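Local coordinates for protein pngf-ii (Elizabethkingia meningoseptica, PDB 4R4X) that acts as a peptide:N-glycosidase, probably cleaving the amide link between asparagine and the innermost sugar of N-linked glycans to release the glycan, at residues A[240-246]-A[305-311]; A[298-303]-A[422-428]; A[435-439]-A[483-488]. One frame throughout, in Å; residues are numbered along the deposited sequence. Where two conformers were deposited one is given.

Interaction 1 (A[240-246]-A[305-311]); sequences SNGDAYD and PFGIGHF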
loop_
_atom_site.group_PDB
_atom_site.type_symbol
_atom_site.label_atom_id
_atom_site.label_comp_id
_atom_site.label_asym_id
_atom_site.label_seq_id
_atom_site.Cartn_x
_atom_site.Cartn_y
_atom_site.Cartn_z
ATOM N N SER A 240 -6.166 -19.211 -5.518
ATOM C CA SER A 240 -6.705 -20.499 -5.115
ATOM C C SER A 240 -5.634 -21.575 -5.197
ATOM O O SER A 240 -4.867 -21.609 -6.156
ATOM C CB SER A 240 -7.890 -20.931 -5.996
ATOM O OG SER A 240 -8.308 -22.263 -5.695
ATOM N N ASN A 241 -5.611 -22.435 -4.178
ATOM C CA ASN A 241 -4.867 -23.692 -4.173
ATOM C C ASN A 241 -5.804 -24.889 -4.225
ATOM O O ASN A 241 -5.462 -25.972 -3.729
ATOM C CB ASN A 241 -4.017 -23.819 -2.892
ATOM C CG ASN A 241 -2.721 -23.039 -2.953
ATOM O OD1 ASN A 241 -2.408 -22.347 -3.921
ATOM N ND2 ASN A 241 -1.949 -23.155 -1.900
ATOM N N GLY A 242 -7.000 -24.702 -4.773
ATOM C CA GLY A 242 -7.965 -25.779 -4.835
ATOM C C GLY A 242 -9.404 -25.350 -4.707
ATOM O O GLY A 242 -10.275 -25.943 -5.328
ATOM N N ASP A 243 -9.669 -24.329 -3.898
ATOM C CA ASP A 243 -11.033 -23.882 -3.669
ATOM C C ASP A 243 -11.552 -23.195 -4.937
ATOM O O ASP A 243 -10.880 -22.334 -5.480
ATOM C CB ASP A 243 -11.050 -22.923 -2.468
ATOM C CG ASP A 243 -12.455 -22.494 -2.046
ATOM O OD1 ASP A 243 -13.453 -23.030 -2.562
ATOM O OD2 ASP A 243 -12.558 -21.591 -1.176
ATOM N N ALA A 244 -12.741 -23.565 -5.393
ATOM C CA ALA A 244 -13.335 -22.995 -6.600
ATOM C C ALA A 244 -14.175 -21.731 -6.359
ATOM O O ALA A 244 -14.536 -21.054 -7.316
ATOM C CB ALA A 244 -14.208 -24.037 -7.281
ATOM N N TYR A 245 -14.496 -21.427 -5.105
ATOM C CA TYR A 245 -15.574 -20.484 -4.802
ATOM C C TYR A 245 -15.155 -19.068 -4.453
ATOM O O TYR A 245 -13.991 -18.793 -4.176
ATOM C CB TYR A 245 -16.468 -21.073 -3.706
ATOM C CG TYR A 245 -17.167 -22.329 -4.156
ATOM C CD1 TYR A 245 -18.313 -22.264 -4.932
ATOM C CD2 TYR A 245 -16.668 -23.584 -3.826
ATOM C CE1 TYR A 245 -18.961 -23.415 -5.359
ATOM C CE2 TYR A 245 -17.302 -24.747 -4.247
ATOM C CZ TYR A 245 -18.446 -24.654 -5.014
ATOM O OH TYR A 245 -19.084 -25.795 -5.423
ATOM N N ASP A 246 -16.146 -18.172 -4.504
ATOM C CA ASP A 246 -15.973 -16.746 -4.212
ATOM C C ASP A 246 -16.208 -16.485 -2.713
ATOM O O ASP A 246 -17.353 -16.312 -2.246
ATOM C CB ASP A 246 -16.875 -15.859 -5.087
ATOM C CG ASP A 246 -18.366 -16.173 -4.960
ATOM O OD1 ASP A 246 -18.740 -17.341 -4.717
ATOM O OD2 ASP A 246 -19.189 -15.220 -5.121
ATOM N N PRO A 305 -12.015 -14.185 -5.960
ATOM C CA PRO A 305 -12.662 -14.567 -7.174
ATOM C C PRO A 305 -12.900 -16.080 -7.177
ATOM O O PRO A 305 -12.556 -16.744 -6.221
ATOM C CB PRO A 305 -11.674 -14.091 -8.235
ATOM C CG PRO A 305 -10.350 -14.280 -7.600
ATOM C CD PRO A 305 -10.572 -13.957 -6.154
ATOM N N PHE A 306 -13.555 -16.593 -8.207
ATOM C CA PHE A 306 -13.773 -18.023 -8.349
ATOM C C PHE A 306 -12.532 -18.732 -8.909
ATOM O O PHE A 306 -12.268 -18.669 -10.107
ATOM C CB PHE A 306 -14.916 -18.267 -9.303
ATOM C CG PHE A 306 -16.280 -17.901 -8.781
ATOM C CD1 PHE A 306 -17.068 -18.846 -8.127
ATOM C CD2 PHE A 306 -16.824 -16.660 -9.042
ATOM C CE1 PHE A 306 -18.363 -18.536 -7.728
ATOM C CE2 PHE A 306 -18.097 -16.339 -8.623
ATOM C CZ PHE A 306 -18.869 -17.273 -7.966
ATOM N N GLY A 307 -11.756 -19.347 -8.032
ATOM C CA GLY A 307 -10.718 -20.330 -8.395
ATOM C C GLY A 307 -9.489 -19.874 -9.149
ATOM O O GLY A 307 -8.882 -20.651 -9.934
ATOM N N ILE A 308 -9.078 -18.642 -8.909
ATOM C CA ILE A 308 -7.964 -18.075 -9.663
ATOM C C ILE A 308 -6.632 -18.801 -9.439
ATOM O O ILE A 308 -6.263 -19.163 -8.317
ATOM C CB ILE A 308 -7.790 -16.575 -9.392
ATOM C CG1 ILE A 308 -6.941 -15.940 -10.501
ATOM C CG2 ILE A 308 -7.154 -16.334 -8.017
ATOM C CD1 ILE A 308 -6.914 -14.438 -10.438
ATOM N N GLY A 309 -5.935 -19.019 -10.539
ATOM C CA GLY A 309 -4.662 -19.696 -10.518
ATOM C C GLY A 309 -4.882 -21.173 -10.677
ATOM O O GLY A 309 -4.601 -21.725 -11.741
ATOM N N HIS A 310 -5.444 -21.797 -9.648
ATOM C CA HIS A 310 -5.628 -23.251 -9.639
ATOM C C HIS A 310 -6.431 -23.778 -10.824
ATOM O O HIS A 310 -6.065 -24.786 -11.439
ATOM C CB HIS A 310 -6.277 -23.713 -8.350
ATOM C CG HIS A 310 -6.321 -25.202 -8.203
ATOM N ND1 HIS A 310 -5.256 -25.935 -7.720
ATOM C CD2 HIS A 310 -7.299 -26.095 -8.484
ATOM C CE1 HIS A 310 -5.577 -27.219 -7.714
ATOM N NE2 HIS A 310 -6.817 -27.338 -8.157
ATOM N N PHE A 311 -7.526 -23.106 -11.143
ATOM C CA PHE A 311 -8.372 -23.553 -12.216
ATOM C C PHE A 311 -8.050 -22.981 -13.614
ATOM O O PHE A 311 -8.768 -23.279 -14.550
ATOM C CB PHE A 311 -9.831 -23.247 -11.841
ATOM C CG PHE A 311 -10.336 -24.093 -10.712
ATOM C CD1 PHE A 311 -10.096 -23.748 -9.404
ATOM C CD2 PHE A 311 -11.038 -25.267 -10.969
ATOM C CE1 PHE A 311 -10.544 -24.551 -8.358
ATOM C CE2 PHE A 311 -11.495 -26.079 -9.935
ATOM C CZ PHE A 311 -11.249 -25.712 -8.620
HETATM O O HOH W 1 -11.658 -19.664 -5.079
#
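Phe306 carries Asp246 on one face: Asp246 CB stands 3.8 Å from the centroid of the ring, in a CH-pi contact. The Asp246 carboxylate stacks on the ring with 20° between the planes, and Asp246 CG comes to 3.2 Å from Phe306 CZ. Chi1 of Asp246, 58°, places CG between backbone N and carbonyl carbon, which brings the carboxylate over the ring. Ala244 O sits at the edge of Phe306, near its plane. His310 has Gly242 CA over the centre of one face, 3.7 Å from the ring centroid. Phe311 meets Gly242 O at its edge, 3.3 Å from Phe311 CE1. Its CZ touches Ala244 CB, and His310 CD2 lies over one face toward the rim.

One direct hydrogen bond joins the backbones, from Ser240 N to Ile308 O (2.8 Å). Ser240 OG accepts from Gly242 N, making an ST turn, and donates to Asp243 O at 2.6 Å. Asp243 OD1 accepts from Tyr245 N in an Asx turn, while OD2 forms a salt bridge with Arg247 and bonds His358 NE2. Water 1 accepts from Gly307 N (3.0 Å) and hydrogen-bonds Asp243 O and Tyr245 O.

Both loops connect a strand of the four-stranded sheet with one of the nine-stranded sheet. Segment 240-246 joins strands 231-240 and 248-253. Segment 305-311 follows strand 297-303, and its Pro305 and Ile308 pack on strands 231-240 and 326-331.

Interaction 2 (A[298-303]-A[422-428]); sequences ELMRFF and RYITTGH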
loop_
_atom_site.group_PDB
_atom_site.type_symbol
_atom_site.label_atom_id
_atom_site.label_comp_id
_atom_site.label_asym_id
_atom_site.label_seq_id
_atom_site.Cartn_x
_atom_site.Cartn_y
_atom_site.Cartn_z
ATOM N N GLU A 298 -11.871 -4.553 10.933
ATOM C CA GLU A 298 -11.556 -4.961 9.550
ATOM C C GLU A 298 -10.658 -3.934 8.876
ATOM O O GLU A 298 -11.096 -2.803 8.590
ATOM C CB GLU A 298 -12.836 -5.081 8.719
ATOM C CG GLU A 298 -13.828 -6.029 9.283
ATOM C CD GLU A 298 -15.100 -6.124 8.470
ATOM O OE1 GLU A 298 -15.672 -5.075 8.096
ATOM O OE2 GLU A 298 -15.536 -7.260 8.216
ATOM N N LEU A 299 -9.392 -4.267 8.643
ATOM C CA LEU A 299 -8.550 -3.370 7.829
ATOM C C LEU A 299 -9.062 -3.308 6.389
ATOM O O LEU A 299 -9.090 -2.237 5.795
ATOM C CB LEU A 299 -7.089 -3.821 7.804
ATOM C CG LEU A 299 -6.339 -3.901 9.129
ATOM C CD1 LEU A 299 -4.845 -4.115 8.839
ATOM C CD2 LEU A 299 -6.549 -2.614 9.946
HETATM N N MSE A 300 -9.470 -4.455 5.856
HETATM C CA MSE A 300 -9.855 -4.603 4.437
HETATM C C MSE A 300 -10.813 -5.757 4.339
HETATM O O MSE A 300 -10.485 -6.861 4.748
HETATM C CB MSE A 300 -8.623 -4.905 3.557
HETATM C CG MSE A 300 -8.958 -5.209 2.088
HETATM SE SE MSE A 300 -7.646 -6.432 1.242
HETATM C CE MSE A 300 -5.984 -5.710 2.008
ATOM N N ARG A 301 -12.016 -5.516 3.802
ATOM C CA ARG A 301 -12.970 -6.562 3.488
ATOM C C ARG A 301 -12.843 -6.831 1.995
ATOM O O ARG A 301 -12.876 -5.889 1.180
ATOM C CB ARG A 301 -14.403 -6.130 3.851
ATOM C CG ARG A 301 -15.516 -7.051 3.340
ATOM C CD ARG A 301 -16.191 -7.919 4.385
ATOM N NE ARG A 301 -16.649 -7.184 5.567
ATOM C CZ ARG A 301 -17.840 -6.609 5.762
ATOM N NH1 ARG A 301 -18.796 -6.622 4.842
ATOM N NH2 ARG A 301 -18.063 -5.960 6.909
ATOM N N PHE A 302 -12.646 -8.104 1.636
ATOM C CA PHE A 302 -12.430 -8.481 0.248
ATOM C C PHE A 302 -13.146 -9.787 -0.047
ATOM O O PHE A 302 -13.523 -10.541 0.863
ATOM C CB PHE A 302 -10.925 -8.584 -0.107
ATOM C CG PHE A 302 -10.194 -9.720 0.576
ATOM C CD1 PHE A 302 -9.713 -9.581 1.883
ATOM C CD2 PHE A 302 -9.961 -10.927 -0.089
ATOM C CE1 PHE A 302 -9.052 -10.628 2.516
ATOM C CE2 PHE A 302 -9.300 -11.982 0.544
ATOM C CZ PHE A 302 -8.839 -11.835 1.844
ATOM N N PHE A 303 -13.345 -10.049 -1.335
ATOM C CA PHE A 303 -13.957 -11.291 -1.747
ATOM C C PHE A 303 -13.061 -11.954 -2.753
ATOM O O PHE A 303 -12.619 -11.305 -3.688
ATOM C CB PHE A 303 -15.348 -11.014 -2.280
ATOM C CG PHE A 303 -16.272 -10.546 -1.206
ATOM C CD1 PHE A 303 -16.276 -9.220 -0.820
ATOM C CD2 PHE A 303 -17.007 -11.463 -0.480
ATOM C CE1 PHE A 303 -17.042 -8.787 0.255
ATOM C CE2 PHE A 303 -17.812 -11.039 0.575
ATOM C CZ PHE A 303 -17.809 -9.700 0.962
ATOM N N ARG A 422 -16.946 4.868 10.136
ATOM C CA ARG A 422 -16.341 4.079 9.062
ATOM C C ARG A 422 -17.134 2.801 9.002
ATOM O O ARG A 422 -17.104 2.007 9.943
ATOM C CB ARG A 422 -14.875 3.786 9.368
ATOM C CG ARG A 422 -14.134 2.930 8.336
ATOM C CD ARG A 422 -12.735 2.645 8.857
ATOM N NE ARG A 422 -11.897 1.829 7.977
ATOM C CZ ARG A 422 -11.764 0.505 8.040
ATOM N NH1 ARG A 422 -10.930 -0.098 7.212
ATOM N NH2 ARG A 422 -12.449 -0.223 8.908
ATOM N N TYR A 423 -17.853 2.616 7.904
ATOM C CA TYR A 423 -18.895 1.604 7.820
ATOM C C TYR A 423 -18.673 0.731 6.591
ATOM O O TYR A 423 -18.642 1.232 5.457
ATOM C CB TYR A 423 -20.258 2.276 7.737
ATOM C CG TYR A 423 -21.455 1.348 7.678
ATOM C CD1 TYR A 423 -21.827 0.588 8.781
ATOM C CD2 TYR A 423 -22.253 1.273 6.538
ATOM C CE1 TYR A 423 -22.941 -0.243 8.742
ATOM C CE2 TYR A 423 -23.390 0.477 6.503
ATOM C CZ TYR A 423 -23.726 -0.283 7.606
ATOM O OH TYR A 423 -24.815 -1.123 7.581
ATOM N N ILE A 424 -18.461 -0.553 6.845
ATOM C CA ILE A 424 -18.292 -1.563 5.792
ATOM C C ILE A 424 -19.490 -2.484 5.813
ATOM O O ILE A 424 -19.757 -3.123 6.819
ATOM C CB ILE A 424 -17.008 -2.387 5.982
ATOM C CG1 ILE A 424 -15.809 -1.456 6.091
ATOM C CG2 ILE A 424 -16.801 -3.354 4.810
ATOM C CD1 ILE A 424 -14.496 -2.157 6.395
ATOM N N THR A 425 -20.208 -2.560 4.702
ATOM C CA THR A 425 -21.391 -3.401 4.628
ATOM C C THR A 425 -21.426 -4.248 3.369
ATOM O O THR A 425 -21.163 -3.731 2.266
ATOM C CB THR A 425 -22.706 -2.586 4.728
ATOM O OG1 THR A 425 -23.818 -3.484 4.624
ATOM C CG2 THR A 425 -22.801 -1.494 3.619
ATOM N N THR A 426 -21.761 -5.530 3.551
ATOM C CA THR A 426 -22.092 -6.425 2.442
ATOM C C THR A 426 -23.276 -7.322 2.791
ATOM O O THR A 426 -23.436 -7.757 3.931
ATOM C CB THR A 426 -20.895 -7.280 1.981
ATOM O OG1 THR A 426 -20.401 -8.105 3.043
ATOM C CG2 THR A 426 -19.787 -6.398 1.469
ATOM N N GLY A 427 -24.103 -7.563 1.782
ATOM C CA GLY A 427 -25.301 -8.331 1.897
ATOM C C GLY A 427 -25.080 -9.699 1.284
ATOM O O GLY A 427 -24.373 -9.841 0.272
ATOM N N HIS A 428 -25.661 -10.706 1.929
ATOM C CA HIS A 428 -25.465 -12.120 1.560
ATOM C C HIS A 428 -26.763 -12.917 1.604
ATOM O O HIS A 428 -27.745 -12.496 2.222
ATOM C CB HIS A 428 -24.435 -12.752 2.491
ATOM C CG HIS A 428 -23.135 -12.028 2.482
ATOM N ND1 HIS A 428 -22.151 -12.303 1.566
ATOM C CD2 HIS A 428 -22.709 -10.953 3.186
ATOM C CE1 HIS A 428 -21.152 -11.456 1.731
ATOM N NE2 HIS A 428 -21.468 -10.623 2.703
#
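Strands 300-303 and 422-428 run in nearly the same direction, 19° apart, with their axes 9.0 Å from each other. Arg422 is extended from CG to NE and reaches the 298-303 backbone end-on. Both of its terminal nitrogens bond one carbonyl: Arg422 NH2 is 2.9 Å from Glu298 O, and Arg422 NH1 is 3.0 Å from Glu298 O. The oxygen lies close to the guanidinium plane. Glu334 pairs with NE of the same arginine.

Arg301 bends at chi2 and chi3. The bend sets its guanidinium flat against Ile424, with Ile424 CG2 over the centre of one face, 3.5 Å from Arg301 CZ. Side-on, Arg301 grips the Glu298 carboxylate: NH2 meets OE1 at 2.8 Å on the syn lone pair, and NE meets OE2 from above the carboxylate plane. Ser531 and Thr386 also bond this carboxylate.

The two strands belong to the nine-stranded antiparallel sheet, with strand 493-504 between them. The sheet therefore joins the N-terminal and C-terminal PNGase F domains, consistent with the paired jelly rolls of that family. Leu299 and Met300, a selenomethionine, both face Val251 in a classic beta bulge.

Thr426 OG1 lies at the edge of the Arg301 guanidinium and takes a weak bond from NH1, which also bonds Asn529 O. Thr426 OG1 is hydrogen-bonded to His428 NE2 (2.8 Å). Phe303 and His428 meet rim to rim, Phe303 CE2 being 3.6 Å from His428 CE1. Trp488 stacks with both rings.

Interaction 3 (A[435-439]-A[483-488]); sequences DEFVP and LSRSNW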
loop_
_atom_site.group_PDB
_atom_site.type_symbol
_atom_site.label_atom_id
_atom_site.label_comp_id
_atom_site.label_asym_id
_atom_site.label_seq_id
_atom_site.Cartn_x
_atom_site.Cartn_y
_atom_site.Cartn_z
ATOM N N ASP A 435 -30.253 -11.742 -0.111
ATOM C CA ASP A 435 -29.731 -10.389 -0.011
ATOM C C ASP A 435 -28.339 -10.178 -0.672
ATOM O O ASP A 435 -27.895 -9.060 -0.756
ATOM C CB ASP A 435 -29.732 -9.907 1.430
ATOM C CG ASP A 435 -31.133 -9.598 1.945
ATOM O OD1 ASP A 435 -32.101 -9.561 1.130
ATOM O OD2 ASP A 435 -31.256 -9.374 3.176
ATOM N N GLU A 436 -27.674 -11.235 -1.140
ATOM C CA GLU A 436 -26.509 -11.045 -2.018
ATOM C C GLU A 436 -26.964 -10.305 -3.286
ATOM O O GLU A 436 -26.231 -9.487 -3.840
ATOM C CB GLU A 436 -25.898 -12.386 -2.427
ATOM C CG GLU A 436 -24.741 -12.282 -3.412
ATOM C CD GLU A 436 -24.030 -13.609 -3.655
ATOM O OE1 GLU A 436 -24.340 -14.603 -2.947
ATOM O OE2 GLU A 436 -23.169 -13.680 -4.580
ATOM N N PHE A 437 -28.164 -10.636 -3.761
ATOM C CA PHE A 437 -28.604 -10.231 -5.085
ATOM C C PHE A 437 -29.768 -9.251 -5.142
ATOM O O PHE A 437 -30.185 -8.852 -6.246
ATOM C CB PHE A 437 -28.941 -11.467 -5.930
ATOM C CG PHE A 437 -27.755 -12.352 -6.191
ATOM C CD1 PHE A 437 -26.707 -11.903 -7.002
ATOM C CD2 PHE A 437 -27.679 -13.633 -5.626
ATOM C CE1 PHE A 437 -25.608 -12.720 -7.242
ATOM C CE2 PHE A 437 -26.588 -14.450 -5.866
ATOM C CZ PHE A 437 -25.537 -13.979 -6.665
ATOM N N VAL A 438 -30.272 -8.836 -3.984
ATOM C CA VAL A 438 -31.353 -7.862 -3.916
ATOM C C VAL A 438 -30.916 -6.643 -3.101
ATOM O O VAL A 438 -30.430 -6.784 -1.988
ATOM C CB VAL A 438 -32.582 -8.450 -3.192
ATOM C CG1 VAL A 438 -33.739 -7.461 -3.172
ATOM C CG2 VAL A 438 -32.991 -9.791 -3.799
ATOM N N PRO A 439 -31.115 -5.433 -3.633
ATOM C CA PRO A 439 -30.653 -4.255 -2.905
ATOM C C PRO A 439 -31.497 -4.028 -1.643
ATOM O O PRO A 439 -32.721 -4.202 -1.683
ATOM C CB PRO A 439 -30.884 -3.106 -3.880
ATOM C CG PRO A 439 -31.313 -3.707 -5.163
ATOM C CD PRO A 439 -31.781 -5.095 -4.892
ATOM N N LEU A 483 -22.572 -10.693 -12.024
ATOM C CA LEU A 483 -23.844 -10.245 -11.524
ATOM C C LEU A 483 -23.710 -9.125 -10.483
ATOM O O LEU A 483 -22.784 -9.126 -9.663
ATOM C CB LEU A 483 -24.617 -11.406 -10.925
ATOM C CG LEU A 483 -24.856 -12.615 -11.830
ATOM C CD1 LEU A 483 -25.481 -13.685 -10.989
ATOM C CD2 LEU A 483 -25.758 -12.230 -12.991
ATOM N N SER A 484 -24.628 -8.174 -10.557
ATOM C CA SER A 484 -24.704 -7.062 -9.616
ATOM C C SER A 484 -25.089 -7.580 -8.219
ATOM O O SER A 484 -25.908 -8.500 -8.083
ATOM C CB SER A 484 -25.703 -6.000 -10.133
ATOM O OG SER A 484 -25.224 -5.377 -11.319
ATOM N N ARG A 485 -24.473 -7.010 -7.178
ATOM C CA ARG A 485 -24.572 -7.540 -5.832
ATOM C C ARG A 485 -24.635 -6.435 -4.800
ATOM O O ARG A 485 -24.307 -5.286 -5.096
ATOM C CB ARG A 485 -23.344 -8.386 -5.539
ATOM C CG ARG A 485 -23.359 -9.754 -6.189
ATOM C CD ARG A 485 -22.002 -10.409 -5.978
ATOM N NE ARG A 485 -22.003 -11.803 -6.362
ATOM C CZ ARG A 485 -21.718 -12.286 -7.574
ATOM N NH1 ARG A 485 -21.431 -11.500 -8.592
ATOM N NH2 ARG A 485 -21.746 -13.594 -7.759
ATOM N N SER A 486 -25.017 -6.812 -3.576
ATOM C CA SER A 486 -25.099 -5.891 -2.440
ATOM C C SER A 486 -23.726 -5.550 -1.877
ATOM O O SER A 486 -23.335 -5.993 -0.783
ATOM C CB SER A 486 -25.998 -6.470 -1.353
ATOM O OG SER A 486 -27.359 -6.472 -1.775
ATOM N N ASN A 487 -23.010 -4.763 -2.660
ATOM C CA ASN A 487 -21.804 -4.043 -2.265
ATOM C C ASN A 487 -20.525 -4.852 -2.328
ATOM O O ASN A 487 -19.518 -4.486 -1.707
ATOM C CB ASN A 487 -21.936 -3.366 -0.900
ATOM C CG ASN A 487 -21.202 -2.036 -0.835
ATOM O OD1 ASN A 487 -21.076 -1.341 -1.839
ATOM N ND2 ASN A 487 -20.731 -1.667 0.350
ATOM N N TRP A 488 -20.530 -5.904 -3.137
ATOM C CA TRP A 488 -19.281 -6.598 -3.417
ATOM C C TRP A 488 -19.246 -7.251 -4.765
ATOM O O TRP A 488 -20.278 -7.519 -5.328
ATOM C CB TRP A 488 -19.012 -7.636 -2.359
ATOM C CG TRP A 488 -20.075 -8.677 -2.115
ATOM C CD1 TRP A 488 -21.245 -8.524 -1.427
ATOM C CD2 TRP A 488 -19.994 -10.072 -2.458
ATOM N NE1 TRP A 488 -21.903 -9.724 -1.338
ATOM C CE2 TRP A 488 -21.162 -10.687 -1.976
ATOM C CE3 TRP A 488 -19.065 -10.840 -3.159
ATOM C CZ2 TRP A 488 -21.409 -12.036 -2.143
ATOM C CZ3 TRP A 488 -19.322 -12.201 -3.330
ATOM C CH2 TRP A 488 -20.469 -12.781 -2.814
HETATM O O HOH W 2 -21.612 -15.585 -5.397
HETATM O O HOH W 3 -28.539 -8.928 -8.522
#
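Segments 435-439 and 483-488 form a loop-to-loop contact, held by a salt bridge, one backbone hydrogen bond and one from the Ser486 hydroxyl. Ser486 is the centre of an inverse gamma turn. Both loops belong to the C-terminal PNGase F domain. Segment 435-439 links strands 416-428 and 442-446. Segment 483-488 lies in the loop that leads from strand 449-454 to strand 493-504.

Glu436 and Arg485 run alongside each other in one direction. Arg485 NE gives a fairly straight bond (163°) to Glu436 OE2, 2.8 Å away. It uses the anti lone pair of that oxygen, which sits at the edge of the guanidinium. Water 2 donates to Glu436 OE2 and accepts from Arg485 NH2, closing a second path between the two groups. Glu436 has CG anti to the backbone N (chi1 176°) and is extended beyond it, which carries the carboxylate across Trp488. There Glu436 OE2 comes to 3.3 Å from Trp488 CH2.

Phe437 CE1 lies over one face of the Arg485 guanidinium, offset toward the rim. Leu483 CD1 touches the same ring atom, Phe437 CE1, at 3.9 Å. Ser486 is held by its backbone N and its hydroxyl. Ser486 N donates to Glu436 O (2.9 Å), and Ser486 OG donates to Asp435 O (2.8 Å), nearly in line with the carbonyl. Water 3 donates to both Phe437 O and Ser484 O, 2.7 Å from the latter.

In the fold
From the N terminus the chain first meets 240-246, then 298-303, and interaction 1 closes at 305-311. Interaction 2 opens before that point and closes at 422-428, so the two cross. Interaction 3 follows in series, with 435-439 soon after strand 416-428 and its partner at 483-488. Interaction 1 closes loops within the N-terminal PNGase F domain, interaction 3 does so within the C-terminal one, and interaction 2 spans both. Trp488 of interaction 3 touches each of the others. It packs on Asp246 of interaction 1, and its NE1 probably bonds Gly427 O of interaction 2. Asn487 ND2 probably bonds Thr425 O beside it.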